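Local coordinates for DNA polymerase III, gamma subunit-related protein (Thermotoga maritima, PDB 2GNO), which is related to the gamma subunit of bacterial DNA polymerase III, has the helical lid of an AAA+ ATPase-type protein, and probably binds DNA, at residues G153-E158 and E178-L183; E193-K198 and Y207-E212; Q231-I236 and N282-L287. One frame throughout, in Å; residues are numbered along the deposited sequence. Where two conformers were deposited one is given.

Contact 1 of 3, residues G153-E158 and E178-L183; sequences GDLWEE and EKLSGL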
ATOM      1  N   GLY A 153       7.776   8.641 -19.804  1.00 44.66           N
ATOM      2  CA  GLY A 153       9.084   8.425 -20.422  1.00 44.54           C
ATOM      3  C   GLY A 153      10.163   7.805 -19.548  1.00 45.46           C
ATOM      4  O   GLY A 153       9.912   6.804 -18.884  1.00 47.28           O
ATOM      5  N   ASP A 154      11.353   8.419 -19.547  1.00 45.17           N
ATOM      6  CA  ASP A 154      12.513   7.963 -18.749  1.00 45.43           C
ATOM      7  C   ASP A 154      12.247   7.858 -17.242  1.00 43.73           C
ATOM      8  O   ASP A 154      12.900   7.081 -16.563  1.00 43.65           O
ATOM      9  CB  ASP A 154      13.717   8.908 -18.924  1.00 45.35           C
ATOM     10  CG  ASP A 154      14.303   8.904 -20.334  1.00 48.27           C
ATOM     11  OD1 ASP A 154      13.906   8.083 -21.193  1.00 51.25           O
ATOM     12  OD2 ASP A 154      15.189   9.749 -20.571  1.00 52.39           O
ATOM     13  N   LEU A 155      11.300   8.655 -16.747  1.00 43.03           N
ATOM     14  CA  LEU A 155      10.891   8.694 -15.338  1.00 43.06           C
ATOM     15  C   LEU A 155      10.422   7.335 -14.776  1.00 42.68           C
ATOM     16  O   LEU A 155      10.513   7.107 -13.573  1.00 44.68           O
ATOM     17  CB  LEU A 155       9.780   9.741 -15.161  1.00 42.27           C
ATOM     18  CG  LEU A 155      10.101  11.193 -15.568  1.00 42.65           C
ATOM     19  CD1 LEU A 155       8.875  12.061 -15.538  1.00 46.73           C
ATOM     20  CD2 LEU A 155      11.220  11.786 -14.712  1.00 41.34           C
ATOM     21  N   TRP A 156       9.908   6.457 -15.637  1.00 43.80           N
ATOM     22  CA  TRP A 156       9.455   5.122 -15.237  1.00 43.28           C
ATOM     23  C   TRP A 156      10.622   4.272 -14.725  1.00 43.89           C
ATOM     24  O   TRP A 156      10.530   3.659 -13.664  1.00 45.03           O
ATOM     25  CB  TRP A 156       8.760   4.428 -16.409  1.00 41.69           C
ATOM     26  CG  TRP A 156       8.224   3.055 -16.084  1.00 42.16           C
ATOM     27  CD1 TRP A 156       8.857   1.862 -16.289  1.00 41.46           C
ATOM     28  CD2 TRP A 156       6.957   2.734 -15.486  1.00 41.87           C
ATOM     29  NE1 TRP A 156       8.057   0.821 -15.876  1.00 41.89           N
ATOM     30  CE2 TRP A 156       6.892   1.330 -15.370  1.00 42.51           C
ATOM     31  CE3 TRP A 156       5.872   3.492 -15.051  1.00 43.50           C
ATOM     32  CZ2 TRP A 156       5.786   0.674 -14.833  1.00 39.26           C
ATOM     33  CZ3 TRP A 156       4.771   2.834 -14.522  1.00 40.02           C
ATOM     34  CH2 TRP A 156       4.738   1.440 -14.423  1.00 39.78           C
ATOM     35  N   GLU A 157      11.718   4.239 -15.475  1.00 44.48           N
ATOM     36  CA  GLU A 157      12.905   3.484 -15.057  1.00 44.16           C
ATOM     37  C   GLU A 157      13.578   4.148 -13.837  1.00 41.74           C
ATOM     38  O   GLU A 157      14.231   3.478 -13.041  1.00 41.69           O
ATOM     39  CB  GLU A 157      13.899   3.268 -16.216  1.00 46.02           C
ATOM     40  CG  GLU A 157      13.473   2.198 -17.268  1.00 49.66           C
ATOM     41  CD  GLU A 157      12.233   2.538 -18.098  1.00 54.60           C
ATOM     42  OE1 GLU A 157      11.934   3.736 -18.311  1.00 56.23           O
ATOM     43  OE2 GLU A 157      11.573   1.591 -18.578  1.00 61.99           O
ATOM     44  N   GLU A 158      13.388   5.459 -13.701  1.00 39.12           N
ATOM     45  CA  GLU A 158      13.928   6.270 -12.602  1.00 37.54           C
ATOM     46  C   GLU A 158      13.129   6.130 -11.289  1.00 37.62           C
ATOM     47  O   GLU A 158      13.595   6.534 -10.221  1.00 35.88           O
ATOM     48  CB  GLU A 158      13.951   7.718 -13.112  1.00 38.29           C
ATOM     49  CG  GLU A 158      14.612   8.770 -12.253  1.00 46.88           C
ATOM     50  CD  GLU A 158      14.879  10.085 -13.022  1.00 57.22           C
ATOM     51  OE1 GLU A 158      15.230  10.053 -14.232  1.00 55.95           O
ATOM     52  OE2 GLU A 158      14.793  11.165 -12.402  1.00 60.22           O
ATOM     53  N   GLU A 178       5.911  16.369 -17.461  1.00 41.59           N
ATOM     54  CA  GLU A 178       6.311  17.708 -16.980  1.00 41.04           C
ATOM     55  C   GLU A 178       6.005  17.978 -15.507  1.00 41.08           C
ATOM     56  O   GLU A 178       6.853  18.501 -14.788  1.00 41.43           O
ATOM     57  CB  GLU A 178       5.651  18.794 -17.839  1.00 43.27           C
ATOM     58  N   LYS A 179       4.795  17.637 -15.065  1.00 41.21           N
ATOM     59  CA  LYS A 179       4.411  17.857 -13.660  1.00 40.00           C
ATOM     60  C   LYS A 179       5.127  16.876 -12.707  1.00 39.99           C
ATOM     61  O   LYS A 179       5.436  17.248 -11.563  1.00 38.25           O
ATOM     62  CB  LYS A 179       2.896  17.836 -13.482  1.00 41.08           C
ATOM     63  CG  LYS A 179       2.140  18.949 -14.238  1.00 39.44           C
ATOM     64  CD  LYS A 179       0.663  18.922 -13.860  1.00 42.60           C
ATOM     65  CE  LYS A 179      -0.145  20.046 -14.501  1.00 43.26           C
ATOM     66  NZ  LYS A 179      -1.572  19.996 -14.045  1.00 48.73           N
ATOM     67  N   LEU A 180       5.407  15.653 -13.178  1.00 39.61           N
ATOM     68  CA  LEU A 180       6.132  14.663 -12.379  1.00 39.73           C
ATOM     69  C   LEU A 180       7.545  15.187 -12.208  1.00 40.27           C
ATOM     70  O   LEU A 180       8.045  15.240 -11.094  1.00 41.66           O
ATOM     71  CB  LEU A 180       6.108  13.267 -13.019  1.00 38.85           C
ATOM     72  CG  LEU A 180       6.820  12.134 -12.267  1.00 37.40           C
ATOM     73  CD1 LEU A 180       6.418  12.024 -10.800  1.00 43.05           C
ATOM     74  CD2 LEU A 180       6.547  10.820 -12.982  1.00 42.65           C
ATOM     75  N   SER A 181       8.182  15.599 -13.306  1.00 42.27           N
ATOM     76  CA  SER A 181       9.527  16.173 -13.228  1.00 41.11           C
ATOM     77  C   SER A 181       9.491  17.442 -12.384  1.00 40.86           C
ATOM     78  O   SER A 181      10.385  17.656 -11.585  1.00 37.57           O
ATOM     79  CB  SER A 181      10.098  16.455 -14.601  1.00 42.50           C
ATOM     80  OG  SER A 181      10.274  15.241 -15.303  1.00 48.14           O
ATOM     81  N   GLY A 182       8.444  18.260 -12.541  1.00 41.94           N
ATOM     82  CA  GLY A 182       8.293  19.482 -11.739  1.00 42.97           C
ATOM     83  C   GLY A 182       8.122  19.217 -10.240  1.00 43.45           C
ATOM     84  O   GLY A 182       8.590  20.009  -9.413  1.00 43.87           O
ATOM     85  N   LEU A 183       7.423  18.135  -9.890  1.00 42.76           N
ATOM     86  CA  LEU A 183       7.219  17.751  -8.482  1.00 42.04           C
ATOM     87  C   LEU A 183       8.545  17.291  -7.878  1.00 41.71           C
ATOM     88  O   LEU A 183       8.851  17.572  -6.712  1.00 40.68           O
ATOM     89  CB  LEU A 183       6.157  16.639  -8.347  1.00 43.02           C
ATOM     90  CG  LEU A 183       5.841  16.122  -6.933  1.00 37.98           C
ATOM     91  CD1 LEU A 183       5.432  17.258  -6.023  1.00 38.50           C
ATOM     92  CD2 LEU A 183       4.773  15.055  -6.952  1.00 42.52           C
TER

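Contact 2 of 3, residues E193-K198 and Y207-E212; sequences EKLLKK and YLACRE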
ATOM      1  N   GLU A 193      13.059  20.945   6.876  1.00 43.10           N
ATOM      2  CA  GLU A 193      11.948  20.932   7.849  1.00 43.85           C
ATOM      3  C   GLU A 193      10.623  20.625   7.154  1.00 43.05           C
ATOM      4  O   GLU A 193       9.846  19.807   7.637  1.00 44.49           O
ATOM      5  CB  GLU A 193      11.814  22.276   8.577  1.00 44.09           C
ATOM      6  CG  GLU A 193      12.997  22.640   9.463  1.00 47.89           C
ATOM      7  N   LYS A 194      10.397  21.270   6.009  1.00 42.25           N
ATOM      8  CA  LYS A 194       9.180  21.087   5.214  1.00 39.92           C
ATOM      9  C   LYS A 194       9.128  19.733   4.522  1.00 38.31           C
ATOM     10  O   LYS A 194       8.052  19.149   4.401  1.00 34.70           O
ATOM     11  CB  LYS A 194       9.042  22.209   4.174  1.00 40.53           C
ATOM     12  CG  LYS A 194       8.887  23.591   4.793  1.00 38.18           C
ATOM     13  CD  LYS A 194       8.706  24.675   3.747  1.00 43.93           C
ATOM     14  N   LEU A 195      10.286  19.255   4.052  1.00 36.00           N
ATOM     15  CA  LEU A 195      10.375  17.967   3.391  1.00 36.16           C
ATOM     16  C   LEU A 195       9.991  16.837   4.339  1.00 36.87           C
ATOM     17  O   LEU A 195       9.327  15.890   3.925  1.00 38.19           O
ATOM     18  CB  LEU A 195      11.801  17.731   2.876  1.00 36.53           C
ATOM     19  CG  LEU A 195      12.113  16.415   2.143  1.00 35.79           C
ATOM     20  CD1 LEU A 195      11.273  16.328   0.874  1.00 32.70           C
ATOM     21  CD2 LEU A 195      13.610  16.292   1.816  1.00 42.41           C
ATOM     22  N   LEU A 196      10.414  16.933   5.605  1.00 35.92           N
ATOM     23  CA  LEU A 196      10.095  15.903   6.610  1.00 34.83           C
ATOM     24  C   LEU A 196       8.611  15.744   6.926  1.00 35.13           C
ATOM     25  O   LEU A 196       8.203  14.710   7.445  1.00 29.87           O
ATOM     26  CB  LEU A 196      10.890  16.132   7.891  1.00 34.96           C
ATOM     27  CG  LEU A 196      12.399  15.954   7.742  1.00 34.06           C
ATOM     28  CD1 LEU A 196      13.091  16.330   9.043  1.00 34.39           C
ATOM     29  CD2 LEU A 196      12.752  14.530   7.315  1.00 34.14           C
ATOM     30  N   LYS A 197       7.817  16.764   6.595  1.00 34.28           N
ATOM     31  CA  LYS A 197       6.383  16.733   6.758  1.00 35.43           C
ATOM     32  C   LYS A 197       5.734  15.894   5.639  1.00 34.26           C
ATOM     33  O   LYS A 197       4.547  15.604   5.723  1.00 35.08           O
ATOM     34  CB  LYS A 197       5.825  18.168   6.783  1.00 36.53           C
ATOM     35  CG  LYS A 197       6.384  19.029   7.935  1.00 41.09           C
ATOM     36  CD  LYS A 197       5.905  20.475   7.874  1.00 49.81           C
ATOM     37  CE  LYS A 197       6.575  21.334   8.947  1.00 51.97           C
ATOM     38  NZ  LYS A 197       6.275  20.861  10.332  1.00 58.12           N
ATOM     39  N   LYS A 198       6.496  15.502   4.606  1.00 33.69           N
ATOM     40  CA  LYS A 198       5.995  14.692   3.497  1.00 31.19           C
ATOM     41  C   LYS A 198       6.543  13.267   3.426  1.00 32.20           C
ATOM     42  O   LYS A 198       5.938  12.440   2.779  1.00 30.03           O
ATOM     43  CB  LYS A 198       6.307  15.381   2.170  1.00 30.85           C
ATOM     44  CG  LYS A 198       5.693  16.783   1.986  1.00 31.64           C
ATOM     45  CD  LYS A 198       6.132  17.354   0.648  1.00 28.82           C
ATOM     46  CE  LYS A 198       5.571  18.732   0.370  1.00 35.77           C
ATOM     47  NZ  LYS A 198       4.098  18.702   0.204  1.00 32.89           N
ATOM     48  N   TYR A 207       6.702   8.920  -1.536  1.00 27.98           N
ATOM     49  CA  TYR A 207       7.769   8.167  -2.199  1.00 27.71           C
ATOM     50  C   TYR A 207       8.867   9.093  -2.722  1.00 28.18           C
ATOM     51  O   TYR A 207      10.050   8.838  -2.485  1.00 26.07           O
ATOM     52  CB  TYR A 207       7.162   7.296  -3.305  1.00 28.23           C
ATOM     53  CG  TYR A 207       8.145   6.625  -4.221  1.00 26.69           C
ATOM     54  CD1 TYR A 207       9.210   5.888  -3.711  1.00 29.24           C
ATOM     55  CD2 TYR A 207       7.955   6.634  -5.602  1.00 31.63           C
ATOM     56  CE1 TYR A 207      10.113   5.259  -4.556  1.00 29.82           C
ATOM     57  CE2 TYR A 207       8.831   5.991  -6.450  1.00 31.52           C
ATOM     58  CZ  TYR A 207       9.913   5.308  -5.928  1.00 27.14           C
ATOM     59  OH  TYR A 207      10.762   4.628  -6.767  1.00 24.64           O
ATOM     60  N   LEU A 208       8.450  10.156  -3.414  1.00 27.88           N
ATOM     61  CA  LEU A 208       9.351  11.163  -3.939  1.00 28.85           C
ATOM     62  C   LEU A 208      10.046  11.910  -2.819  1.00 29.18           C
ATOM     63  O   LEU A 208      11.233  12.222  -2.940  1.00 28.69           O
ATOM     64  CB  LEU A 208       8.630  12.117  -4.925  1.00 27.41           C
ATOM     65  CG  LEU A 208       8.055  11.436  -6.185  1.00 31.00           C
ATOM     66  CD1 LEU A 208       7.375  12.429  -7.130  1.00 28.31           C
ATOM     67  CD2 LEU A 208       9.122  10.669  -6.943  1.00 29.20           C
ATOM     68  N   ALA A 209       9.350  12.177  -1.719  1.00 28.62           N
ATOM     69  CA  ALA A 209       9.987  12.850  -0.574  1.00 27.33           C
ATOM     70  C   ALA A 209      11.028  11.915   0.048  1.00 28.24           C
ATOM     71  O   ALA A 209      12.099  12.375   0.453  1.00 29.45           O
ATOM     72  CB  ALA A 209       8.958  13.267   0.447  1.00 28.87           C
ATOM     73  N   CYS A 210      10.706  10.624   0.155  1.00 28.10           N
ATOM     74  CA  CYS A 210      11.676   9.637   0.672  1.00 27.76           C
ATOM     75  C   CYS A 210      12.906   9.568  -0.238  1.00 28.63           C
ATOM     76  O   CYS A 210      14.013   9.550   0.265  1.00 32.48           O
ATOM     77  CB  CYS A 210      11.064   8.271   0.906  1.00 26.87           C
ATOM     78  SG  CYS A 210      10.075   8.283   2.409  1.00 31.27           S
ATOM     79  N   ARG A 211      12.692   9.505  -1.552  0.50 29.25           N
ATOM     80  CA  ARG A 211      13.792   9.486  -2.522  0.50 28.04           C
ATOM     81  C   ARG A 211      14.683  10.714  -2.348  0.50 30.20           C
ATOM     82  O   ARG A 211      15.910  10.601  -2.326  0.50 29.56           O
ATOM     83  CB  ARG A 211      13.284   9.412  -3.968  0.50 28.86           C
ATOM     84  CG  ARG A 211      12.815   8.033  -4.397  0.50 30.08           C
ATOM     85  CD  ARG A 211      12.401   7.951  -5.870  0.50 30.47           C
ATOM     86  NE  ARG A 211      13.445   8.390  -6.818  0.50 34.66           N
ATOM     87  CZ  ARG A 211      13.582   9.620  -7.347  0.50 33.10           C
ATOM     88  NH1 ARG A 211      12.767  10.632  -7.052  0.50 33.20           N
ATOM     89  NH2 ARG A 211      14.567   9.856  -8.192  0.50 35.11           N
ATOM     90  N   GLU A 212      14.054  11.879  -2.213  1.00 29.98           N
ATOM     91  CA  GLU A 212      14.764  13.128  -2.010  1.00 30.89           C
ATOM     92  C   GLU A 212      15.545  13.175  -0.701  1.00 31.28           C
ATOM     93  O   GLU A 212      16.668  13.673  -0.682  1.00 32.18           O
ATOM     94  CB  GLU A 212      13.780  14.293  -2.072  1.00 30.48           C
ATOM     95  CG  GLU A 212      14.356  15.678  -1.828  1.00 31.41           C
ATOM     96  CD  GLU A 212      15.449  16.043  -2.782  1.00 38.24           C
ATOM     97  OE1 GLU A 212      15.417  15.637  -3.966  1.00 36.88           O
ATOM     98  OE2 GLU A 212      16.330  16.797  -2.349  1.00 33.04           O
TER

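Contact 3 of 3, residues Q231-I236 and N282-L287; sequences QVTNTI and NNKLTL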
ATOM      1  N   GLN A 231      18.995  16.481  12.793  1.00 39.72           N
ATOM      2  CA  GLN A 231      17.777  17.222  12.443  1.00 38.86           C
ATOM      3  C   GLN A 231      16.622  16.263  12.092  1.00 37.61           C
ATOM      4  O   GLN A 231      15.477  16.517  12.453  1.00 37.72           O
ATOM      5  CB  GLN A 231      18.050  18.162  11.269  1.00 38.75           C
ATOM      6  CG  GLN A 231      16.871  19.020  10.820  1.00 40.64           C
ATOM      7  CD  GLN A 231      17.205  19.924   9.636  1.00 44.59           C
ATOM      8  OE1 GLN A 231      18.201  19.730   8.929  1.00 48.70           O
ATOM      9  NE2 GLN A 231      16.349  20.902   9.399  1.00 47.80           N
ATOM     10  N   VAL A 232      16.920  15.183  11.373  1.00 36.38           N
ATOM     11  CA  VAL A 232      15.890  14.222  11.003  1.00 35.99           C
ATOM     12  C   VAL A 232      15.422  13.387  12.195  1.00 36.72           C
ATOM     13  O   VAL A 232      14.231  13.185  12.356  1.00 38.51           O
ATOM     14  CB  VAL A 232      16.343  13.312   9.842  1.00 35.47           C
ATOM     15  CG1 VAL A 232      15.323  12.206   9.557  1.00 35.53           C
ATOM     16  CG2 VAL A 232      16.566  14.148   8.581  1.00 32.03           C
ATOM     17  N   THR A 233      16.354  12.905  13.011  1.00 38.68           N
ATOM     18  CA  THR A 233      16.011  12.078  14.156  1.00 38.95           C
ATOM     19  C   THR A 233      15.374  12.852  15.308  1.00 42.05           C
ATOM     20  O   THR A 233      14.732  12.234  16.155  1.00 42.69           O
ATOM     21  CB  THR A 233      17.201  11.250  14.653  1.00 39.29           C
ATOM     22  OG1 THR A 233      18.266  12.114  15.036  1.00 34.14           O
ATOM     23  CG2 THR A 233      17.672  10.274  13.573  1.00 38.52           C
ATOM     24  N   ASN A 234      15.578  14.171  15.359  1.00 43.61           N
ATOM     25  CA  ASN A 234      14.940  15.030  16.368  1.00 44.69           C
ATOM     26  C   ASN A 234      13.483  15.363  15.981  1.00 43.20           C
ATOM     27  O   ASN A 234      12.684  15.696  16.847  1.00 44.18           O
ATOM     28  CB  ASN A 234      15.733  16.327  16.613  1.00 45.40           C
ATOM     29  CG  ASN A 234      17.050  16.101  17.377  1.00 52.29           C
ATOM     30  OD1 ASN A 234      17.308  15.024  17.930  1.00 51.09           O
ATOM     31  ND2 ASN A 234      17.883  17.141  17.415  1.00 56.90           N
ATOM     32  N   THR A 235      13.155  15.276  14.691  1.00 42.63           N
ATOM     33  CA  THR A 235      11.810  15.546  14.166  1.00 39.78           C
ATOM     34  C   THR A 235      10.961  14.275  14.036  1.00 38.67           C
ATOM     35  O   THR A 235       9.779  14.288  14.354  1.00 40.76           O
ATOM     36  CB  THR A 235      11.913  16.221  12.776  1.00 40.26           C
ATOM     37  OG1 THR A 235      12.630  17.459  12.902  1.00 45.13           O
ATOM     38  CG2 THR A 235      10.549  16.486  12.171  1.00 37.75           C
ATOM     39  N   ILE A 236      11.568  13.184  13.579  1.00 37.46           N
ATOM     40  CA  ILE A 236      10.859  11.924  13.379  1.00 38.58           C
ATOM     41  C   ILE A 236      11.329  10.879  14.403  1.00 39.41           C
ATOM     42  O   ILE A 236      12.437  10.359  14.300  1.00 36.47           O
ATOM     43  CB  ILE A 236      11.043  11.469  11.924  1.00 40.89           C
ATOM     44  CG1 ILE A 236      10.387  12.528  10.992  1.00 39.18           C
ATOM     45  CG2 ILE A 236      10.464  10.059  11.746  1.00 44.38           C
ATOM     46  CD1 ILE A 236      10.487  12.263   9.545  1.00 43.66           C
ATOM     47  N   ASN A 282      16.517  -0.617  17.565  1.00 31.75           N
ATOM     48  CA  ASN A 282      17.036   0.669  18.056  1.00 31.28           C
ATOM     49  C   ASN A 282      16.848   1.508  16.798  1.00 31.24           C
ATOM     50  O   ASN A 282      17.492   1.231  15.776  1.00 32.68           O
ATOM     51  CB  ASN A 282      18.515   0.576  18.462  1.00 31.91           C
ATOM     52  CG  ASN A 282      19.075   1.900  19.010  1.00 33.16           C
ATOM     53  OD1 ASN A 282      18.749   2.987  18.536  1.00 29.21           O
ATOM     54  ND2 ASN A 282      19.953   1.797  19.999  1.00 31.33           N
ATOM     55  N   ASN A 283      15.971   2.507  16.850  1.00 31.90           N
ATOM     56  CA  ASN A 283      15.682   3.333  15.666  1.00 34.00           C
ATOM     57  C   ASN A 283      16.871   4.123  15.103  1.00 33.62           C
ATOM     58  O   ASN A 283      17.232   3.948  13.920  1.00 35.41           O
ATOM     59  CB  ASN A 283      14.480   4.276  15.922  1.00 34.15           C
ATOM     60  CG  ASN A 283      13.130   3.539  16.080  1.00 35.99           C
ATOM     61  OD1 ASN A 283      12.972   2.374  15.710  1.00 34.58           O
ATOM     62  ND2 ASN A 283      12.137   4.258  16.605  1.00 36.49           N
ATOM     63  N   LYS A 284      17.495   4.951  15.937  1.00 33.94           N
ATOM     64  CA  LYS A 284      18.633   5.802  15.505  1.00 34.33           C
ATOM     65  C   LYS A 284      19.826   5.011  14.989  1.00 34.60           C
ATOM     66  O   LYS A 284      20.420   5.371  13.981  1.00 35.53           O
ATOM     67  CB  LYS A 284      19.056   6.778  16.606  1.00 34.40           C
ATOM     68  CG  LYS A 284      17.985   7.811  16.928  1.00 41.25           C
ATOM     69  CD  LYS A 284      18.427   8.806  18.000  1.00 46.44           C
ATOM     70  CE  LYS A 284      17.281   9.758  18.371  1.00 53.34           C
ATOM     71  NZ  LYS A 284      17.656  10.777  19.394  1.00 54.26           N
ATOM     72  N   LEU A 285      20.179   3.938  15.683  1.00 33.66           N
ATOM     73  CA  LEU A 285      21.282   3.091  15.230  1.00 33.93           C
ATOM     74  C   LEU A 285      20.942   2.452  13.883  1.00 30.34           C
ATOM     75  O   LEU A 285      21.786   2.401  12.991  1.00 30.61           O
ATOM     76  CB  LEU A 285      21.542   1.984  16.246  1.00 32.50           C
ATOM     77  CG  LEU A 285      22.668   0.998  15.994  1.00 40.27           C
ATOM     78  CD1 LEU A 285      24.029   1.702  16.014  1.00 47.61           C
ATOM     79  CD2 LEU A 285      22.587  -0.081  17.056  1.00 45.77           C
ATOM     80  N   THR A 286      19.711   1.964  13.735  1.00 29.63           N
ATOM     81  CA  THR A 286      19.297   1.335  12.484  1.00 27.35           C
ATOM     82  C   THR A 286      19.263   2.348  11.330  1.00 29.60           C
ATOM     83  O   THR A 286      19.760   2.044  10.237  1.00 27.59           O
ATOM     84  CB  THR A 286      17.927   0.617  12.609  1.00 27.79           C
ATOM     85  OG1 THR A 286      17.986  -0.374  13.649  1.00 30.18           O
ATOM     86  CG2 THR A 286      17.542  -0.048  11.296  1.00 27.30           C
ATOM     87  N   LEU A 287      18.668   3.522  11.569  1.00 28.97           N
ATOM     88  CA  LEU A 287      18.577   4.573  10.543  1.00 29.51           C
ATOM     89  C   LEU A 287      19.982   4.981  10.086  1.00 27.70           C
ATOM     90  O   LEU A 287      20.251   5.051   8.909  1.00 32.14           O
ATOM     91  CB  LEU A 287      17.787   5.780  11.060  1.00 29.26           C
ATOM     92  CG  LEU A 287      17.480   6.918  10.052  1.00 34.07           C
ATOM     93  CD1 LEU A 287      16.613   6.431   8.928  1.00 40.05           C
ATOM     94  CD2 LEU A 287      16.782   8.051  10.758  1.00 40.65           C
TER
HETATM   95  O   HOH W   1      15.267  12.173  18.955  1.00 57.05           O

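Contact 1 of 3, residues G153-E158 and E178-L183
Leu155 reaches across to Leu180 and Ser181, and its four side-chain carbons make the whole of this small contact on their side. The first of them, CB, already lies 4.0 Å from Leu180 CD2. CG comes next, 4.1 Å from Ser181 OG, and there the chain forks. The CD1 branch pushes between the two partners, 3.7 Å from Leu180 CD2 and 3.5 Å from Ser181 OG, and also rests against Leu180 CB and CG. The other methyl, Leu155 CD2, meets Ser181 OG at 3.6 Å. With CG anti to the carbonyl carbon (chi1 -58°), both methyls of Leu155 extend toward the helix they pack on. The two leucines lie alongside one another, running opposite ways, flank to flank. No hydrogen bond crosses between the segments: Ser181 OG is bonded to Ala177 O one turn back in its own helix, which lets the hydroxyl lie against methyl groups with its polar need met. Cutting Leu155 back to an alanine would probably leave a gap beside Leu180 CD2 and Ser181 OG, weakening the tie between the two segments. Leu155 also leans on Met184, one turn beyond Leu180. Both segments belong to the AAA+ lid region, an all-helical part: the short, weakly bonded helix 155-158, which follows helix 142-152 after a break at Gly153, packs on the long helix 166-189, while Leu180 also touches Ile152, Leu159 and, from helix 203-219, Leu204 and Leu208.

Contact 2 of 3, residues E193-K198 and Y207-E212
Ala209 CB is met by two residues of segment 193-198. Leu195 CD1 lies 3.9 Å from this methyl, and Lys198 CB approaches it to 3.8 Å. One turn further along helix 203-219, Glu212 CG touches the other branch of Leu195, with CD2 at 3.8 Å, and the two side chains cross at about a right angle. The glutamate packs through this aliphatic carbon; its carboxylate is turned to Arg216, whose NE pairs with OE2. The small alanine lets the backbones draw close, with the CA atoms of Lys198 and Ala209 6.0 Å apart. Leu195 keeps CG anti to its backbone N (chi1 180°), which spreads its two methyls over successive turns of the facing helix. Further out, Lys198 runs away from the contact and bends at its last torsion (chi4 -66°) into a salt bridge with Glu205. The end of short helix 192-195 and the residues after it thus fold back on helix 203-219, a local helix-turn-helix packing. Glu212 also lines a pocket holding 2-ethoxyethanol, probably from the crystallisation liquor. The interface is apolar where the segments meet, and its two charged residues lend it only their hydrocarbon stems, spending their charge on partners outside the two segments.

Contact 3 of 3, residues Q231-I236 and N282-L287
One water joins Thr233 and Lys284: it donates to Thr233 O at 2.9 Å and accepts from Lys284 NZ at 2.8 Å. The lysine reaches it with a chain extended beyond CG, and on the way its CE passes 4.0 Å from Thr233 CB, the two side chains running at a slant to each other. Beyond this bridge, on the buried side, Thr233 CG2 meets Leu287 CD2 at 3.7 Å. Thr233 sets OG1 between its backbone N and carbonyl carbon (chi1 60°), which turns the hydroxyl to Phe229 O in its own helix and leaves CG2 for the leucine. The second segment begins helix 283-298. Asn282 is its N-cap, OD1 accepting a weak but nearly straight bond from Leu285 N. Thr286 OG1 bonds to Asn282 O at 2.7 Å, and Thr286 N grips the same oxygen from the other side of the carbonyl plane. These bonds help hold the start of the helix, from which Lys284 and then Leu287 project. The end of helix 225-235 meets the start of helix 283-298 within the C-terminal domain. The chemistry of the contact is graded: methyl packing lies on the inner side, while at the solvent-facing edge the lysine ammonium reaches a backbone carbonyl only through water, with no direct hydrogen bond between the segments.

How the contacts relate
All three contacts join helical segments or their ends without a direct hydrogen bond across them, and none involves a strand of the parallel sheet. Contacts 1 and 2 are partly buried; contact 3 is a buried one with an exposed lysine at its margin. Leucine methyls take part in each, but their companions differ: a serine hydroxyl in 153-158/178-183, hydrocarbon stems of charged residues in 193-198/207-212, a threonine and a bridging water in 231-236/282-287. Contact 2 is the middle link. Its helix 203-219 packs on helix 166-189 of contact 1 through Leu208 and Leu183, and its Leu196 packs on Val232, Thr235 and Ile236 of contact 3. Contacts 1 and 3 stay about 17 Å apart at their nearest atoms.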